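Gamma-glutamyl phosphate reductase (Thermotoga maritima, PDB 1O20) probably catalyses the NADPH-dependent reduction of L-glutamyl phosphate to glutamate semialdehyde, the second step from glutamate towards proline. Local coordinates at residues V72-S75 with L76-R79; A314-D317 with D318-T321; A168-S171 with A172-A176. All blocks are in the same frame, centred on the assembly; numbering follows the deposited sequence.

In the fold
The three contacts are local ones, within single helices or turns, and they come along the chain in the order interaction 1, interaction 3, interaction 2. Interactions 1 and 3 have centres about 25 Å apart, and both reach helix 53-69: residues 72-79 cover the start of the short helix 74-80 just after it, while residues 168-176 lie in helix 163-177, which links strands 154-157 and 187-189 of the four-stranded parallel sheet. Interaction 2 sits beside the seven-stranded parallel sheet, its centre about 46 Å from that of interaction 3 and across the chain's centre. The contacts thus sample both parallel-sheet regions of this aldehyde dehydrogenase-like fold, which in relatives correspond to the cofactor-binding and catalytic domains.

Interaction 1: residues V72-S75 with L76-R79; sequences VKES and LVDR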
ATOM      1  N   VAL A  72      22.617  -1.188 -14.015  1.00 25.92           N
ATOM      2  CA  VAL A  72      21.295  -0.757 -13.549  1.00 25.62           C
ATOM      3  C   VAL A  72      21.410   0.733 -13.279  1.00 25.50           C
ATOM      4  O   VAL A  72      22.392   1.167 -12.692  1.00 25.40           O
ATOM      5  CB  VAL A  72      20.857  -1.459 -12.220  1.00 25.56           C
ATOM      6  CG1 VAL A  72      19.437  -1.048 -11.835  1.00 24.54           C
ATOM      7  CG2 VAL A  72      20.988  -2.979 -12.314  1.00 24.59           C
ATOM      8  N   LYS A  73      20.410   1.515 -13.680  1.00 25.98           N
ATOM      9  CA  LYS A  73      20.547   2.963 -13.608  1.00 26.13           C
ATOM     10  C   LYS A  73      20.397   3.372 -12.171  1.00 25.95           C
ATOM     11  O   LYS A  73      19.666   2.728 -11.419  1.00 24.84           O
ATOM     12  CB  LYS A  73      19.543   3.707 -14.514  1.00 26.70           C
ATOM     13  CG  LYS A  73      18.062   3.493 -14.256  1.00 27.69           C
ATOM     14  CD  LYS A  73      17.236   4.570 -15.001  1.00 31.46           C
ATOM     15  CE  LYS A  73      15.727   4.333 -14.917  1.00 34.74           C
ATOM     16  NZ  LYS A  73      14.991   5.462 -14.220  1.00 37.75           N
ATOM     17  N   GLU A  74      21.054   4.474 -11.805  1.00 25.19           N
ATOM     18  CA  GLU A  74      21.220   4.834 -10.390  1.00 24.58           C
ATOM     19  C   GLU A  74      19.978   5.118  -9.631  1.00 23.68           C
ATOM     20  O   GLU A  74      19.984   4.973  -8.428  1.00 23.06           O
ATOM     21  CB  GLU A  74      22.202   5.995 -10.205  1.00 24.57           C
ATOM     22  CG  GLU A  74      23.628   5.560 -10.485  1.00 24.31           C
ATOM     23  CD  GLU A  74      24.184   4.595  -9.441  1.00 21.87           C
ATOM     24  OE1 GLU A  74      23.626   4.541  -8.341  1.00 20.66           O
ATOM     25  OE2 GLU A  74      25.223   3.939  -9.702  1.00 22.57           O
ATOM     26  N   SER A  75      18.908   5.523 -10.302  1.00 23.53           N
ATOM     27  CA  SER A  75      17.666   5.768  -9.607  1.00 23.57           C
ATOM     28  C   SER A  75      17.068   4.445  -9.060  1.00 23.77           C
ATOM     29  O   SER A  75      16.312   4.448  -8.086  1.00 22.46           O
ATOM     30  CB  SER A  75      16.682   6.481 -10.526  1.00 24.01           C
ATOM     31  OG  SER A  75      16.406   5.725 -11.678  1.00 25.27           O
ATOM     32  N   LEU A  76      17.426   3.326  -9.689  1.00 24.33           N
ATOM     33  CA  LEU A  76      16.934   2.010  -9.263  1.00 25.02           C
ATOM     34  C   LEU A  76      17.909   1.390  -8.268  1.00 24.32           C
ATOM     35  O   LEU A  76      17.499   0.696  -7.357  1.00 23.75           O
ATOM     36  CB  LEU A  76      16.719   1.064 -10.460  1.00 25.55           C
ATOM     37  CG  LEU A  76      15.781   1.476 -11.619  1.00 28.23           C
ATOM     38  CD1 LEU A  76      15.448   0.286 -12.531  1.00 29.87           C
ATOM     39  CD2 LEU A  76      14.517   2.120 -11.152  1.00 28.12           C
ATOM     40  N   VAL A  77      19.196   1.652  -8.444  1.00 23.40           N
ATOM     41  CA  VAL A  77      20.188   1.260  -7.455  1.00 23.17           C
ATOM     42  C   VAL A  77      19.830   1.889  -6.118  1.00 23.37           C
ATOM     43  O   VAL A  77      19.877   1.235  -5.065  1.00 23.67           O
ATOM     44  CB  VAL A  77      21.580   1.734  -7.862  1.00 23.29           C
ATOM     45  CG1 VAL A  77      22.615   1.442  -6.753  1.00 24.29           C
ATOM     46  CG2 VAL A  77      21.992   1.093  -9.180  1.00 22.86           C
ATOM     47  N   ASP A  78      19.446   3.160  -6.158  1.00 22.90           N
ATOM     48  CA  ASP A  78      19.043   3.890  -4.968  1.00 22.27           C
ATOM     49  C   ASP A  78      17.888   3.236  -4.185  1.00 21.92           C
ATOM     50  O   ASP A  78      17.813   3.365  -2.964  1.00 21.41           O
ATOM     51  CB  ASP A  78      18.661   5.305  -5.360  1.00 22.12           C
ATOM     52  CG  ASP A  78      18.080   6.082  -4.205  1.00 23.01           C
ATOM     53  OD1 ASP A  78      18.803   6.248  -3.201  1.00 20.36           O
ATOM     54  OD2 ASP A  78      16.920   6.540  -4.220  1.00 24.46           O
ATOM     55  N   ARG A  79      16.961   2.589  -4.882  1.00 21.66           N
ATOM     56  CA  ARG A  79      15.890   1.835  -4.222  1.00 21.92           C
ATOM     57  C   ARG A  79      16.436   0.695  -3.404  1.00 20.10           C
ATOM     58  O   ARG A  79      15.846   0.284  -2.445  1.00 20.76           O
ATOM     59  CB  ARG A  79      14.929   1.234  -5.236  1.00 22.63           C
ATOM     60  CG  ARG A  79      14.105   2.269  -5.990  1.00 29.25           C
ATOM     61  CD  ARG A  79      13.096   1.608  -6.966  1.00 36.28           C
ATOM     62  NE  ARG A  79      12.260   2.592  -7.665  1.00 41.31           N
ATOM     63  CZ  ARG A  79      11.308   2.271  -8.548  1.00 45.66           C
ATOM     64  NH1 ARG A  79      11.079   0.985  -8.859  1.00 45.92           N
ATOM     65  NH2 ARG A  79      10.582   3.237  -9.117  1.00 47.08           N
TER
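Val72 lays its CG1 methyl against Leu76 CB (3.7 Å), the two side chains crossing at about a right angle, while Val72 CB lies 4.1 Å from Val77 CG2. Branched apolar chains suit this flank, where Val72 and Val77 rest on helix 53-69 and Leu76 lies nearer the surface. Lys73 is the N-cap. Its carbonyl O takes two backbone donors, Leu76 N at 2.9 Å and Val77 N at 3.2 Å, from opposite faces of the carbonyl plane, so the first turn combines a 3-10-type bond with an alpha-type one. The lysine chain packs its CG near Leu76 CG, then bends at its end so that Lys73 NZ donates a hydrogen bond to Ser75 OG (2.9 Å). Glu74 O accepts Asp78 N (3.0 Å). With the glutamate chain folded back at chi2 (-69°), Glu74 OE1 lies 3.5 Å from Val77 CB, and OE2 makes a salt bridge with Arg68. Ser75 keeps OG between its backbone N and carbonyl carbon (chi1 59°), where it meets the lysine. Buried Val77 rests on Val64 and Arg68, and Val72 touches Ala67; together they seat the helix and the residues leading into it on helix 53-69, while the Asp78-Arg86 salt bridge ties it to helix 84-99.

Interaction 2: residues A314-D317 with D318-T321; sequences ATED and DWPT
The indole of Trp319 meets Glu316 at its edge, with the carboxylate carbon CD in the ring plane and Glu316 OE2 3.6 Å from Trp319 CD1; the carboxylate plane is turned 55° from the ring. Ala314 CB approaches the ring obliquely, 3.6 Å from Trp319 CZ2, an apolar contact that suits a methyl beside the benzene part of the indole. Outside the turn, the rings of His342 and Tyr346 meet the indole, and the Tyr346 hydroxyl is hydrogen-bonded to Glu316 OE1. The second flat group is the Asp318 carboxylate. Its CG, set opposite the carbonyl carbon and beside the backbone N (chi1 -75°), turns the group back to Thr315. Asp318 OD2 accepts Thr315 N through its anti lone pair, at 2.8 Å and nearly straight (172°), and Thr315 OG1 adds a weak bond to the same oxygen. Asp318 OD1 is hydrogen-bonded to Tyr323 OH and forms a salt bridge with Arg299. Replacing Asp318 by an alanine would probably leave Thr315 N without this acceptor and cost Arg299 this salt bridge, freeing the turn to shift. Asp318 N in turn donates to Thr315 O (2.9 Å) from above the carbonyl plane. Pro320 lacks an N-H and sets CD 3.3 Å from Glu316 O, while Thr321 OG1 makes a short bond to Asp317 O (2.5 Å). The aspartate reaching back three residues to a threonine N-H resembles one arm of a capping box, here on a short run of helical backbone angles in the loop from edge strand 312-313 of the seven-stranded parallel sheet to strand 327-333.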
ATOM      1  N   ALA A 314      -3.877  14.770 -26.753  1.00 18.15           N
ATOM      2  CA  ALA A 314      -4.197  13.513 -26.083  1.00 18.57           C
ATOM      3  C   ALA A 314      -4.733  12.499 -27.098  1.00 18.79           C
ATOM      4  O   ALA A 314      -5.369  12.865 -28.108  1.00 18.02           O
ATOM      5  CB  ALA A 314      -5.210  13.744 -24.977  1.00 19.12           C
ATOM      6  N   THR A 315      -4.370  11.237 -26.889  1.00 19.49           N
ATOM      7  CA  THR A 315      -4.926  10.130 -27.677  1.00 19.76           C
ATOM      8  C   THR A 315      -5.776   9.296 -26.740  1.00 19.62           C
ATOM      9  O   THR A 315      -5.742   9.454 -25.530  1.00 17.03           O
ATOM     10  CB  THR A 315      -3.841   9.208 -28.238  1.00 20.14           C
ATOM     11  OG1 THR A 315      -3.236   8.465 -27.154  1.00 20.81           O
ATOM     12  CG2 THR A 315      -2.692   9.992 -28.888  1.00 22.29           C
ATOM     13  N   GLU A 316      -6.497   8.361 -27.334  1.00 19.89           N
ATOM     14  CA  GLU A 316      -7.362   7.483 -26.573  1.00 20.72           C
ATOM     15  C   GLU A 316      -6.626   6.692 -25.525  1.00 19.21           C
ATOM     16  O   GLU A 316      -7.150   6.510 -24.448  1.00 20.07           O
ATOM     17  CB  GLU A 316      -8.141   6.544 -27.490  1.00 21.37           C
ATOM     18  CG  GLU A 316      -9.623   6.881 -27.447  1.00 27.84           C
ATOM     19  CD  GLU A 316     -10.245   6.835 -26.033  1.00 34.33           C
ATOM     20  OE1 GLU A 316      -9.930   5.931 -25.192  1.00 38.68           O
ATOM     21  OE2 GLU A 316     -11.074   7.744 -25.752  1.00 40.27           O
ATOM     22  N   ASP A 317      -5.415   6.258 -25.828  1.00 18.71           N
ATOM     23  CA  ASP A 317      -4.557   5.591 -24.844  1.00 19.04           C
ATOM     24  C   ASP A 317      -4.179   6.409 -23.619  1.00 18.09           C
ATOM     25  O   ASP A 317      -3.810   5.825 -22.618  1.00 17.74           O
ATOM     26  CB  ASP A 317      -3.253   5.140 -25.508  1.00 20.16           C
ATOM     27  CG  ASP A 317      -3.450   3.911 -26.412  1.00 24.29           C
ATOM     28  OD1 ASP A 317      -4.520   3.253 -26.317  1.00 29.40           O
ATOM     29  OD2 ASP A 317      -2.606   3.544 -27.249  1.00 30.25           O
ATOM     30  N   ASP A 318      -4.193   7.742 -23.709  1.00 17.40           N
ATOM     31  CA  ASP A 318      -3.862   8.575 -22.559  1.00 17.21           C
ATOM     32  C   ASP A 318      -4.826   8.383 -21.383  1.00 16.79           C
ATOM     33  O   ASP A 318      -4.385   8.349 -20.235  1.00 16.08           O
ATOM     34  CB  ASP A 318      -3.783  10.062 -22.908  1.00 17.39           C
ATOM     35  CG  ASP A 318      -2.512  10.426 -23.666  1.00 17.26           C
ATOM     36  OD1 ASP A 318      -1.386  10.231 -23.135  1.00 14.79           O
ATOM     37  OD2 ASP A 318      -2.559  10.888 -24.809  1.00 17.42           O
ATOM     38  N   TRP A 319      -6.127   8.271 -21.667  1.00 16.74           N
ATOM     39  CA  TRP A 319      -7.135   8.332 -20.624  1.00 17.14           C
ATOM     40  C   TRP A 319      -6.998   7.225 -19.555  1.00 17.55           C
ATOM     41  O   TRP A 319      -7.103   7.542 -18.359  1.00 16.26           O
ATOM     42  CB  TRP A 319      -8.567   8.460 -21.204  1.00 17.04           C
ATOM     43  CG  TRP A 319      -8.634   9.604 -22.153  1.00 18.44           C
ATOM     44  CD1 TRP A 319      -8.851   9.544 -23.504  1.00 19.27           C
ATOM     45  CD2 TRP A 319      -8.338  10.977 -21.861  1.00 19.76           C
ATOM     46  NE1 TRP A 319      -8.726  10.792 -24.069  1.00 19.18           N
ATOM     47  CE2 TRP A 319      -8.425  11.697 -23.089  1.00 18.72           C
ATOM     48  CE3 TRP A 319      -8.019  11.678 -20.692  1.00 16.97           C
ATOM     49  CZ2 TRP A 319      -8.228  13.071 -23.169  1.00 18.24           C
ATOM     50  CZ3 TRP A 319      -7.804  13.056 -20.776  1.00 17.84           C
ATOM     51  CH2 TRP A 319      -7.903  13.735 -22.006  1.00 15.47           C
ATOM     52  N   PRO A 320      -6.717   5.977 -19.945  1.00 18.46           N
ATOM     53  CA  PRO A 320      -6.419   4.911 -18.959  1.00 19.55           C
ATOM     54  C   PRO A 320      -4.998   4.858 -18.367  1.00 20.73           C
ATOM     55  O   PRO A 320      -4.782   4.152 -17.376  1.00 21.86           O
ATOM     56  CB  PRO A 320      -6.706   3.621 -19.723  1.00 19.18           C
ATOM     57  CG  PRO A 320      -6.650   3.963 -21.140  1.00 19.73           C
ATOM     58  CD  PRO A 320      -6.812   5.441 -21.311  1.00 18.50           C
ATOM     59  N   THR A 321      -4.048   5.585 -18.939  1.00 20.34           N
ATOM     60  CA  THR A 321      -2.648   5.393 -18.594  1.00 20.69           C
ATOM     61  C   THR A 321      -2.243   6.144 -17.336  1.00 20.40           C
ATOM     62  O   THR A 321      -2.457   7.349 -17.250  1.00 20.59           O
ATOM     63  CB  THR A 321      -1.784   5.876 -19.756  1.00 21.01           C
ATOM     64  OG1 THR A 321      -2.073   5.093 -20.903  1.00 21.88           O
ATOM     65  CG2 THR A 321      -0.280   5.627 -19.483  1.00 22.18           C
TER

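Interaction 3: residues A168-S171 with A172-A176; sequences AIVS and AIREA
Four backbone bonds of the alpha-helical i to i+4 kind join residues 168-171 to the turn that follows. Ala172 N donates to Ala168 O, Ile173 N to Ile169 O at 2.9 Å, Arg174 N to Val170 O, and Glu175 N to Ser171 O, all well directed, so the middle of helix 163-177 is regular.

Apolar contact lies on the buried flank. Ile169 CG2 meets Ile173 CD1 at 3.9 Å, the two branched chains crossing obliquely. The isoleucines continue into neighbouring helices: Ile169 touches Thr140, Val141 and Ile56, and Ile173 touches Ile45 and Thr144. Val170 holds CG1 anti to its backbone N (chi1 167°), which lays that methyl alongside Arg174 CD at 3.7 Å, the two side chains pointing the same way. The valine also reaches Phe189 of strand 187-189.

Polar and charged groups act differently. The Arg174 chain turns at chi3 (60°), and its NH1 forms a salt bridge with Glu188 and a hydrogen bond to Val187 O, so its aliphatic part packs on valine while its charge grips the next strand. On the more exposed side, Ser171 OG (2.7 Å) and Glu175 OE2 (2.6 Å) share one water, which donates to the carboxylate; Glu175 OE1 makes a salt bridge with Arg52.

This division of chemistry is that of an amphipathic helix: aliphatic residues fix it among helices 35-51, 53-69 and 138-149, arginine ties it to the strand it leads into, as befits the helix of a beta-alpha-beta unit, and serine and glutamate share a water on its outer side, with the glutamate also paired to Arg52.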
ATOM      1  N   ALA A 168      20.841 -10.782   5.489  1.00 13.29           N
ATOM      2  CA  ALA A 168      21.429 -10.198   6.657  1.00 13.30           C
ATOM      3  C   ALA A 168      20.369  -9.576   7.572  1.00 13.39           C
ATOM      4  O   ALA A 168      20.462  -9.696   8.798  1.00 15.43           O
ATOM      5  CB  ALA A 168      22.478  -9.141   6.249  1.00 13.91           C
ATOM      6  N   ILE A 169      19.375  -8.901   6.999  1.00 12.78           N
ATOM      7  CA  ILE A 169      18.306  -8.294   7.776  1.00 12.40           C
ATOM      8  C   ILE A 169      17.498  -9.428   8.455  1.00 13.06           C
ATOM      9  O   ILE A 169      17.215  -9.385   9.689  1.00 12.60           O
ATOM     10  CB  ILE A 169      17.404  -7.403   6.895  1.00 12.39           C
ATOM     11  CG1 ILE A 169      18.116  -6.097   6.512  1.00 13.29           C
ATOM     12  CG2 ILE A 169      16.156  -7.073   7.632  1.00 15.13           C
ATOM     13  CD1 ILE A 169      17.552  -5.393   5.325  1.00 13.19           C
ATOM     14  N   VAL A 170      17.148 -10.444   7.676  1.00 12.63           N
ATOM     15  CA  VAL A 170      16.343 -11.551   8.224  1.00 12.82           C
ATOM     16  C   VAL A 170      17.113 -12.265   9.331  1.00 13.17           C
ATOM     17  O   VAL A 170      16.522 -12.686  10.330  1.00 14.22           O
ATOM     18  CB  VAL A 170      15.881 -12.545   7.135  1.00 12.76           C
ATOM     19  CG1 VAL A 170      15.318 -13.858   7.766  1.00 13.09           C
ATOM     20  CG2 VAL A 170      14.798 -11.905   6.276  1.00  8.76           C
ATOM     21  N   SER A 171      18.418 -12.377   9.163  1.00 12.91           N
ATOM     22  CA  SER A 171      19.246 -12.984  10.171  1.00 13.62           C
ATOM     23  C   SER A 171      19.170 -12.167  11.467  1.00 13.86           C
ATOM     24  O   SER A 171      19.020 -12.732  12.539  1.00 14.93           O
ATOM     25  CB  SER A 171      20.680 -13.150   9.654  1.00 14.00           C
ATOM     26  OG  SER A 171      21.543 -13.611  10.678  1.00 16.12           O
ATOM     27  N   ALA A 172      19.263 -10.845  11.372  1.00 13.50           N
ATOM     28  CA  ALA A 172      19.133  -9.967  12.536  1.00 12.82           C
ATOM     29  C   ALA A 172      17.755 -10.082  13.237  1.00 13.23           C
ATOM     30  O   ALA A 172      17.674 -10.134  14.450  1.00 12.44           O
ATOM     31  CB  ALA A 172      19.395  -8.597  12.140  1.00 13.23           C
ATOM     32  N   ILE A 173      16.680 -10.123  12.443  1.00 12.83           N
ATOM     33  CA  ILE A 173      15.329 -10.279  12.937  1.00 12.74           C
ATOM     34  C   ILE A 173      15.206 -11.569  13.767  1.00 13.19           C
ATOM     35  O   ILE A 173      14.673 -11.541  14.877  1.00 12.99           O
ATOM     36  CB  ILE A 173      14.307 -10.306  11.739  1.00 12.07           C
ATOM     37  CG1 ILE A 173      14.185  -8.910  11.086  1.00 12.49           C
ATOM     38  CG2 ILE A 173      12.969 -10.871  12.223  1.00 13.22           C
ATOM     39  CD1 ILE A 173      13.410  -8.856   9.706  1.00 13.83           C
ATOM     40  N   ARG A 174      15.691 -12.685  13.218  1.00 14.05           N
ATOM     41  CA  ARG A 174      15.561 -14.009  13.892  1.00 15.19           C
ATOM     42  C   ARG A 174      16.434 -14.079  15.166  1.00 15.46           C
ATOM     43  O   ARG A 174      16.103 -14.756  16.131  1.00 14.01           O
ATOM     44  CB  ARG A 174      15.928 -15.120  12.919  1.00 14.40           C
ATOM     45  CG  ARG A 174      14.906 -15.305  11.837  1.00 15.95           C
ATOM     46  CD  ARG A 174      15.378 -16.178  10.691  1.00 17.40           C
ATOM     47  NE  ARG A 174      15.741 -17.543  11.086  1.00 16.93           N
ATOM     48  CZ  ARG A 174      14.964 -18.605  11.019  1.00 18.14           C
ATOM     49  NH1 ARG A 174      13.704 -18.520  10.658  1.00 15.23           N
ATOM     50  NH2 ARG A 174      15.447 -19.788  11.373  1.00 20.31           N
ATOM     51  N   GLU A 175      17.570 -13.407  15.141  1.00 15.68           N
ATOM     52  CA  GLU A 175      18.397 -13.288  16.351  1.00 17.55           C
ATOM     53  C   GLU A 175      17.577 -12.623  17.446  1.00 17.46           C
ATOM     54  O   GLU A 175      17.656 -13.003  18.601  1.00 17.56           O
ATOM     55  CB  GLU A 175      19.591 -12.381  16.126  1.00 17.84           C
ATOM     56  CG  GLU A 175      20.840 -13.007  15.607  1.00 21.17           C
ATOM     57  CD  GLU A 175      21.969 -11.978  15.672  1.00 23.43           C
ATOM     58  OE1 GLU A 175      22.616 -11.875  16.747  1.00 24.88           O
ATOM     59  OE2 GLU A 175      22.178 -11.265  14.668  1.00 22.64           O
ATOM     60  N   ALA A 176      16.814 -11.587  17.088  1.00 17.40           N
ATOM     61  CA  ALA A 176      15.969 -10.930  18.073  1.00 17.01           C
ATOM     62  C   ALA A 176      14.891 -11.875  18.568  1.00 17.02           C
ATOM     63  O   ALA A 176      14.639 -11.925  19.756  1.00 16.42           O
ATOM     64  CB  ALA A 176      15.355  -9.691  17.523  1.00 17.91           C
TER
HETATM   65  O   HOH W   1      22.620 -11.599  12.154  1.00 29.61           O